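Local atomic coordinates of peptide ABC transporter, peptide-binding protein (Thermus thermophilus, PDB entry 2D5W), a protein that binds oligopeptides and probably delivers them to an ABC transporter for uptake. Residues Q329-A334 and I432-K437; D391-R396 and T402-I407; I407-T412 and E419-F424. One frame throughout, in Å; residues are numbered along the deposited sequence.

Contact 1: Q329-A334 and I432-K437; sequences QAILHA and IGIAVK
Ile-331 and Ala-334, at the C-terminal end of helix 325-333, lie beside the chain that leads from helix 416-431 into strand 435-438, with CA atoms 8.7 Å apart for Ile-331 and Ile-434 and 8.0 Å apart for Ala-334 and Ile-432. No hydrogen bond joins the two segments. The contact is apolar and rests on two side-chain pairs.

The closer one sets CD1 of Ile-432 3.5 Å from CB of Ala-334. In Ile-432, CG1 is tucked over the backbone, flanked by N and C (chi1 59°). The chain then runs straight out to CD1, which reaches the small alanine. In the other, CD1 of Ile-434 lies 4.1 Å from CG1 of Ile-331. These two side chains cross at about a right angle, so an end methyl meets the flank of its partner. All four residues are buried. Leu-429 adds to the same cluster, touching both Ala-334 and Ile-434, while Ala-377 of helix 374-383 packs on Ile-432.

Gly-433, between the two isoleucines, has a positive phi of 93°. It is the C-prime residue of a Schellman motif: Gly-433 N bonds to Lys-430 O and Ile-434 N to Leu-429 O. The arrangement is thus a Schellman helix end whose flanking isoleucines pack against Ile-331 of helix 325-333 and against Ala-334.

Contact 2: D391-R396 and T402-I407; sequences DGILQR and TVRFEI
Arg-404 reaches Asp-391 through a chain bent at chi3 (57°), while CG of Asp-391 is folded back over its own main chain, with N on one flank and C on the other (chi1 56°). The two side chains extend to meet each other. NH1 of Arg-404 donates to OD1 of Asp-391 over 3.0 Å, forming a salt bridge. OD1 is met on its syn side, somewhat out of the carboxylate plane, and the two flat groups are turned 60° apart. OD2 of Asp-391 takes the backbone N of Ile-393 at 3.0 Å, from above the carboxylate plane. This closes an Asx turn and helps fix the carboxylate. A water lies within bonding distance of Asp-391 OD2 and Ile-393 O, which may compete for its protons, and accepts from Arg-404 NE. It probably adds a second link between the charges. Arg-404 NH2 also makes a weak salt bridge to Glu-406 OE1 at the edge of the guanidinium. CG2 of Ile-393 lies against NH1 of Arg-404. CG of Gln-395 meets CG of Arg-404 at 4.0 Å.

The backbones run antiparallel. Arg-396 and Val-403 form a hydrogen-bonded pair: Val-403 N to Arg-396 O is 2.8 Å, and Arg-396 N to Val-403 O is 3.0 Å. Gln-395 and Arg-404 are the adjoining non-hydrogen-bonded pair. Phe-405 N then donates to Leu-394 O at 2.8 Å. Phe-405 is the centre of an inverse gamma turn that interrupts strand 401-410.

On the side of Arg-396 and Val-403, Trp-386 touches both side chains. The Arg-396 guanidinium bonds to the carbonyls of Asp-319 and Met-384. Phe-405 and Leu-394 lean on Leu-381 of helix 374-383, and strand 435-438 runs beside this beta hairpin, with Ala-435 against Ile-393.

Contact 3: I407-T412 and E419-F424; sequences IEYVTT and ERTQQF
Strand 401-410 and helix 416-431 are the first two elements of a beta-alpha-beta unit completed by strand 435-438, and here Tyr-409 of the strand meets Gln-422 of the helix. The strand and helix segments run nearly antiparallel, at 157°, and the axes of these short segments come within 10.4 Å. CG of Gln-422 sits over one face of the Tyr-409 ring, 3.7 Å from its centroid, in a CH-pi contact. CG of Tyr-409 lies opposite the backbone N (chi1 -167°), which lays the ring against the Gln-422 side chain. The Gln-422 amide stands almost perpendicular to the ring. Its NE2 lies 3.5 Å from CD2 of Tyr-409, also over that face. CG2 of Thr-411 packs against the same amide, 3.6 Å from CD of Gln-422. Replacing Tyr-409 by an alanine would probably open a gap beneath the Gln-422 side chain and leave Glu-465 without the hydroxyl it bonds.

That bond, from Tyr-409 OH to Glu-465 OE1, ties the ring to strand 463-469, and Thr-411 OG1 bonds to the Glu-465 backbone O. Asn-440 holds OE1 of Gln-422. Strand 435-438 flanks the contact, with Val-436 against Tyr-409 and Ile-438 against Gln-422.

In the fold
From the N terminus, helix 325-333 comes first and supplies 329-334, whose partner 432-437 follows only after 97 residues. Contact 1 therefore closes the longest loop, and contacts 2 and 3 both nest inside it. They come in series: contact 2 closes the short hairpin 394-398 and 401-410, then contact 3 opens on the same strand and closes on helix 416-431. Ile-407 belongs to both. Strand 435-438 then lies parallel to strand 401-410. Ala-435 O meets Ile-407 N and Lys-437 O meets Tyr-409 N in probable hydrogen bonds, while Gly-433 O reaches Leu-394 N. The three contacts thus join the hairpin, the beta-alpha-beta unit and helix 325-333 around one mixed sheet.

Contact 1: Q329-A334 and I432-K437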
# COMPACT_ATOMS: atom_id res chain seq x y z
N GLN A 329 -24.87 3.58 4.91
CA GLN A 329 -25.36 2.55 5.81
C GLN A 329 -26.33 1.64 5.05
O GLN A 329 -26.32 0.42 5.22
CB GLN A 329 -26.07 3.18 7.00
CG GLN A 329 -25.18 4.08 7.85
CD GLN A 329 -25.94 4.78 8.95
OE1 GLN A 329 -27.12 5.10 8.80
NE2 GLN A 329 -25.28 5.02 10.07
N ALA A 330 -27.18 2.24 4.21
CA ALA A 330 -28.14 1.48 3.43
C ALA A 330 -27.43 0.49 2.51
O ALA A 330 -27.79 -0.68 2.44
CB ALA A 330 -29.02 2.42 2.60
N ILE A 331 -26.42 0.98 1.80
CA ILE A 331 -25.67 0.11 0.90
C ILE A 331 -25.04 -1.05 1.66
O ILE A 331 -25.12 -2.20 1.23
CB ILE A 331 -24.58 0.89 0.13
CG1 ILE A 331 -25.24 1.89 -0.83
CG2 ILE A 331 -23.69 -0.08 -0.65
CD1 ILE A 331 -24.26 2.84 -1.50
N LEU A 332 -24.43 -0.76 2.81
CA LEU A 332 -23.78 -1.83 3.57
C LEU A 332 -24.78 -2.89 4.04
O LEU A 332 -24.47 -4.08 4.04
CB LEU A 332 -23.00 -1.26 4.76
CG LEU A 332 -22.04 -2.25 5.44
CD1 LEU A 332 -21.11 -2.88 4.40
CD2 LEU A 332 -21.23 -1.54 6.52
N HIS A 333 -25.98 -2.45 4.44
CA HIS A 333 -27.01 -3.40 4.87
C HIS A 333 -27.44 -4.29 3.71
O HIS A 333 -28.00 -5.37 3.92
CB HIS A 333 -28.25 -2.66 5.41
CG HIS A 333 -28.15 -2.24 6.84
ND1 HIS A 333 -27.88 -3.13 7.86
CD2 HIS A 333 -28.35 -1.04 7.44
CE1 HIS A 333 -27.91 -2.50 9.02
NE2 HIS A 333 -28.20 -1.23 8.79
N ALA A 334 -27.19 -3.83 2.48
CA ALA A 334 -27.56 -4.59 1.29
C ALA A 334 -26.44 -5.49 0.79
O ALA A 334 -26.62 -6.23 -0.17
CB ALA A 334 -28.00 -3.64 0.19
N ILE A 432 -33.33 -4.06 -4.08
CA ILE A 432 -33.81 -2.84 -3.42
C ILE A 432 -33.75 -1.62 -4.34
O ILE A 432 -33.95 -0.49 -3.89
CB ILE A 432 -33.03 -2.54 -2.12
CG1 ILE A 432 -31.54 -2.39 -2.41
CG2 ILE A 432 -33.29 -3.64 -1.11
CD1 ILE A 432 -30.72 -1.93 -1.22
N GLY A 433 -33.47 -1.84 -5.61
CA GLY A 433 -33.46 -0.73 -6.55
C GLY A 433 -32.16 -0.01 -6.83
O GLY A 433 -32.18 1.09 -7.37
N ILE A 434 -31.03 -0.61 -6.47
CA ILE A 434 -29.75 0.01 -6.76
C ILE A 434 -29.11 -0.77 -7.90
O ILE A 434 -28.89 -1.97 -7.80
CB ILE A 434 -28.81 0.02 -5.53
CG1 ILE A 434 -29.35 0.99 -4.48
CG2 ILE A 434 -27.39 0.42 -5.96
CD1 ILE A 434 -28.50 1.08 -3.21
N ALA A 435 -28.85 -0.07 -9.01
CA ALA A 435 -28.23 -0.68 -10.17
C ALA A 435 -26.74 -0.41 -10.09
O ALA A 435 -26.32 0.65 -9.61
CB ALA A 435 -28.80 -0.09 -11.45
N VAL A 436 -25.94 -1.37 -10.54
CA VAL A 436 -24.50 -1.25 -10.51
C VAL A 436 -23.92 -1.20 -11.92
O VAL A 436 -24.23 -2.05 -12.76
CB VAL A 436 -23.86 -2.44 -9.76
CG1 VAL A 436 -22.35 -2.42 -9.92
CG2 VAL A 436 -24.24 -2.38 -8.29
N LYS A 437 -23.09 -0.19 -12.18
CA LYS A 437 -22.45 -0.07 -13.47
C LYS A 437 -20.99 -0.45 -13.26
O LYS A 437 -20.22 0.30 -12.67
CB LYS A 437 -22.54 1.36 -14.01
CG LYS A 437 -21.90 1.52 -15.39
CD LYS A 437 -22.05 2.93 -15.92
CE LYS A 437 -21.44 3.07 -17.31
NZ LYS A 437 -19.99 2.74 -17.32

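Contact 2: D391-R396 and T402-I407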
# COMPACT_ATOMS: atom_id res chain seq x y z
N ASP A 391 -38.31 0.29 -14.03
CA ASP A 391 -37.30 -0.72 -14.36
C ASP A 391 -36.82 -1.34 -13.04
O ASP A 391 -35.87 -2.11 -13.02
CB ASP A 391 -36.11 -0.08 -15.10
CG ASP A 391 -35.48 1.06 -14.33
OD1 ASP A 391 -34.43 1.57 -14.79
OD2 ASP A 391 -36.01 1.47 -13.28
N GLY A 392 -37.50 -0.98 -11.95
CA GLY A 392 -37.15 -1.50 -10.64
C GLY A 392 -36.01 -0.77 -9.95
O GLY A 392 -35.62 -1.16 -8.85
N ILE A 393 -35.50 0.28 -10.58
CA ILE A 393 -34.38 1.03 -10.02
C ILE A 393 -34.86 2.35 -9.40
O ILE A 393 -35.67 3.07 -9.98
CB ILE A 393 -33.32 1.31 -11.11
CG1 ILE A 393 -32.80 -0.02 -11.67
CG2 ILE A 393 -32.18 2.15 -10.55
CD1 ILE A 393 -32.28 -0.99 -10.62
N LEU A 394 -34.36 2.65 -8.21
CA LEU A 394 -34.75 3.86 -7.49
C LEU A 394 -34.51 5.15 -8.25
O LEU A 394 -33.52 5.30 -8.97
CB LEU A 394 -34.03 3.92 -6.14
CG LEU A 394 -34.31 2.78 -5.16
CD1 LEU A 394 -33.34 2.86 -4.00
CD2 LEU A 394 -35.75 2.86 -4.68
N GLN A 395 -35.44 6.09 -8.06
CA GLN A 395 -35.37 7.41 -8.69
C GLN A 395 -35.79 8.46 -7.66
O GLN A 395 -36.50 8.16 -6.71
CB GLN A 395 -36.35 7.51 -9.87
CG GLN A 395 -36.13 6.54 -11.00
CD GLN A 395 -37.16 6.71 -12.12
OE1 GLN A 395 -37.09 6.04 -13.15
NE2 GLN A 395 -38.12 7.60 -11.90
N ARG A 396 -35.33 9.69 -7.88
CA ARG A 396 -35.70 10.82 -7.04
C ARG A 396 -35.31 12.09 -7.77
O ARG A 396 -34.59 12.04 -8.77
CB ARG A 396 -35.02 10.75 -5.66
CG ARG A 396 -33.55 11.10 -5.63
CD ARG A 396 -33.06 11.16 -4.19
NE ARG A 396 -31.65 11.53 -4.10
CZ ARG A 396 -31.03 11.85 -2.97
NH1 ARG A 396 -29.74 12.18 -2.99
NH2 ARG A 396 -31.69 11.85 -1.82
N THR A 402 -34.23 14.59 -12.62
CA THR A 402 -34.59 13.23 -12.24
C THR A 402 -33.33 12.37 -12.25
O THR A 402 -32.67 12.23 -13.27
CB THR A 402 -35.61 12.62 -13.22
OG1 THR A 402 -36.83 13.37 -13.15
CG2 THR A 402 -35.90 11.17 -12.87
N VAL A 403 -33.01 11.81 -11.09
CA VAL A 403 -31.82 10.98 -10.96
C VAL A 403 -32.18 9.54 -10.63
O VAL A 403 -33.15 9.27 -9.92
CB VAL A 403 -30.88 11.53 -9.86
CG1 VAL A 403 -30.48 12.96 -10.18
CG2 VAL A 403 -31.56 11.46 -8.51
N ARG A 404 -31.39 8.62 -11.18
CA ARG A 404 -31.59 7.19 -10.97
C ARG A 404 -30.44 6.64 -10.14
O ARG A 404 -29.30 7.08 -10.29
CB ARG A 404 -31.63 6.45 -12.31
CG ARG A 404 -32.80 6.83 -13.19
CD ARG A 404 -32.75 6.10 -14.52
NE ARG A 404 -32.72 4.64 -14.37
CZ ARG A 404 -31.61 3.91 -14.40
NH1 ARG A 404 -31.69 2.59 -14.25
NH2 ARG A 404 -30.43 4.48 -14.59
N PHE A 405 -30.73 5.68 -9.27
CA PHE A 405 -29.69 5.11 -8.44
C PHE A 405 -28.90 4.02 -9.16
O PHE A 405 -29.06 2.83 -8.89
CB PHE A 405 -30.26 4.59 -7.12
CG PHE A 405 -29.29 4.63 -5.98
CD1 PHE A 405 -29.66 5.19 -4.76
CD2 PHE A 405 -27.99 4.14 -6.12
CE1 PHE A 405 -28.76 5.26 -3.69
CE2 PHE A 405 -27.08 4.20 -5.06
CZ PHE A 405 -27.47 4.76 -3.84
N GLU A 406 -28.08 4.46 -10.11
CA GLU A 406 -27.18 3.58 -10.84
C GLU A 406 -25.83 4.10 -10.37
O GLU A 406 -25.48 5.25 -10.63
CB GLU A 406 -27.31 3.76 -12.35
CG GLU A 406 -26.33 2.91 -13.14
CD GLU A 406 -26.42 3.15 -14.63
OE1 GLU A 406 -27.50 2.92 -15.21
OE2 GLU A 406 -25.40 3.57 -15.22
N ILE A 407 -25.09 3.25 -9.67
CA ILE A 407 -23.81 3.65 -9.12
C ILE A 407 -22.63 2.93 -9.77
O ILE A 407 -22.70 1.73 -10.04
CB ILE A 407 -23.82 3.40 -7.58
CG1 ILE A 407 -22.57 3.99 -6.93
CG2 ILE A 407 -23.95 1.91 -7.29
CD1 ILE A 407 -22.64 3.99 -5.41
O HOH W 1 -35.27 4.01 -12.57

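Contact 3: I407-T412 and E419-F424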
# COMPACT_ATOMS: atom_id res chain seq x y z
N ILE A 407 -25.09 3.25 -9.67
CA ILE A 407 -23.81 3.65 -9.12
C ILE A 407 -22.63 2.93 -9.77
O ILE A 407 -22.70 1.73 -10.04
CB ILE A 407 -23.82 3.40 -7.58
CG1 ILE A 407 -22.57 3.99 -6.93
CG2 ILE A 407 -23.95 1.91 -7.29
CD1 ILE A 407 -22.64 3.99 -5.41
N GLU A 408 -21.57 3.68 -10.04
CA GLU A 408 -20.37 3.10 -10.64
C GLU A 408 -19.71 2.19 -9.61
O GLU A 408 -19.68 2.51 -8.43
CB GLU A 408 -19.40 4.21 -11.05
CG GLU A 408 -18.17 3.69 -11.78
CD GLU A 408 -17.16 4.78 -12.12
OE1 GLU A 408 -16.87 4.97 -13.31
OE2 GLU A 408 -16.65 5.44 -11.18
N TYR A 409 -19.19 1.06 -10.07
CA TYR A 409 -18.52 0.10 -9.19
C TYR A 409 -17.24 -0.32 -9.89
O TYR A 409 -17.25 -1.09 -10.86
CB TYR A 409 -19.44 -1.10 -8.94
CG TYR A 409 -19.07 -2.05 -7.82
CD1 TYR A 409 -20.02 -2.96 -7.34
CD2 TYR A 409 -17.79 -2.09 -7.26
CE1 TYR A 409 -19.70 -3.88 -6.35
CE2 TYR A 409 -17.47 -3.02 -6.26
CZ TYR A 409 -18.43 -3.91 -5.82
OH TYR A 409 -18.16 -4.85 -4.85
N VAL A 410 -16.13 0.23 -9.40
CA VAL A 410 -14.81 -0.01 -9.96
C VAL A 410 -13.97 -0.97 -9.13
O VAL A 410 -13.99 -0.93 -7.91
CB VAL A 410 -14.00 1.31 -10.02
CG1 VAL A 410 -12.60 1.05 -10.55
CG2 VAL A 410 -14.72 2.34 -10.87
N THR A 411 -13.26 -1.86 -9.82
CA THR A 411 -12.32 -2.73 -9.14
C THR A 411 -11.28 -3.17 -10.16
O THR A 411 -11.33 -2.76 -11.33
CB THR A 411 -12.98 -3.96 -8.45
OG1 THR A 411 -12.05 -4.50 -7.50
CG2 THR A 411 -13.35 -5.05 -9.45
N THR A 412 -10.32 -3.97 -9.71
CA THR A 412 -9.25 -4.45 -10.56
C THR A 412 -9.70 -5.56 -11.51
O THR A 412 -10.02 -6.67 -11.07
CB THR A 412 -8.09 -5.01 -9.71
OG1 THR A 412 -8.61 -5.98 -8.80
CG2 THR A 412 -7.42 -3.90 -8.91
N GLU A 419 -14.44 -9.90 -9.24
CA GLU A 419 -15.44 -9.86 -10.30
C GLU A 419 -16.67 -10.64 -9.82
O GLU A 419 -17.81 -10.24 -10.07
CB GLU A 419 -14.85 -10.42 -11.60
CG GLU A 419 -13.72 -9.52 -12.12
CD GLU A 419 -12.95 -10.08 -13.30
OE1 GLU A 419 -12.69 -11.31 -13.32
OE2 GLU A 419 -12.57 -9.29 -14.20
N ARG A 420 -16.43 -11.74 -9.11
CA ARG A 420 -17.52 -12.55 -8.56
C ARG A 420 -18.23 -11.77 -7.45
O ARG A 420 -19.46 -11.83 -7.32
CB ARG A 420 -16.97 -13.86 -8.00
CG ARG A 420 -16.54 -14.87 -9.08
CD ARG A 420 -15.69 -15.99 -8.48
NE ARG A 420 -16.36 -16.62 -7.35
CZ ARG A 420 -15.73 -17.18 -6.32
NH1 ARG A 420 -16.43 -17.72 -5.33
NH2 ARG A 420 -14.41 -17.19 -6.27
N THR A 421 -17.46 -11.03 -6.66
CA THR A 421 -18.01 -10.23 -5.57
C THR A 421 -18.97 -9.18 -6.11
O THR A 421 -20.07 -8.99 -5.58
CB THR A 421 -16.89 -9.54 -4.77
OG1 THR A 421 -16.09 -10.55 -4.13
CG2 THR A 421 -17.46 -8.61 -3.72
N GLN A 422 -18.57 -8.49 -7.18
CA GLN A 422 -19.42 -7.47 -7.77
C GLN A 422 -20.77 -8.06 -8.18
O GLN A 422 -21.81 -7.48 -7.92
CB GLN A 422 -18.74 -6.84 -8.99
CG GLN A 422 -17.53 -5.98 -8.66
CD GLN A 422 -16.88 -5.41 -9.91
OE1 GLN A 422 -16.59 -6.14 -10.85
NE2 GLN A 422 -16.65 -4.11 -9.91
N GLN A 423 -20.73 -9.23 -8.83
CA GLN A 423 -21.93 -9.92 -9.28
C GLN A 423 -22.81 -10.35 -8.12
O GLN A 423 -24.04 -10.25 -8.16
CB GLN A 423 -21.56 -11.18 -10.08
CG GLN A 423 -20.99 -10.93 -11.45
CD GLN A 423 -20.66 -12.23 -12.17
OE1 GLN A 423 -20.42 -12.23 -13.37
NE2 GLN A 423 -20.62 -13.33 -11.43
N PHE A 424 -22.17 -10.88 -7.09
CA PHE A 424 -22.84 -11.35 -5.89
C PHE A 424 -23.61 -10.20 -5.23
O PHE A 424 -24.80 -10.32 -4.94
CB PHE A 424 -21.79 -11.93 -4.94
CG PHE A 424 -22.36 -12.57 -3.71
CD1 PHE A 424 -22.67 -13.92 -3.68
CD2 PHE A 424 -22.55 -11.81 -2.55
CE1 PHE A 424 -23.17 -14.52 -2.52
CE2 PHE A 424 -23.04 -12.40 -1.39
CZ PHE A 424 -23.35 -13.75 -1.37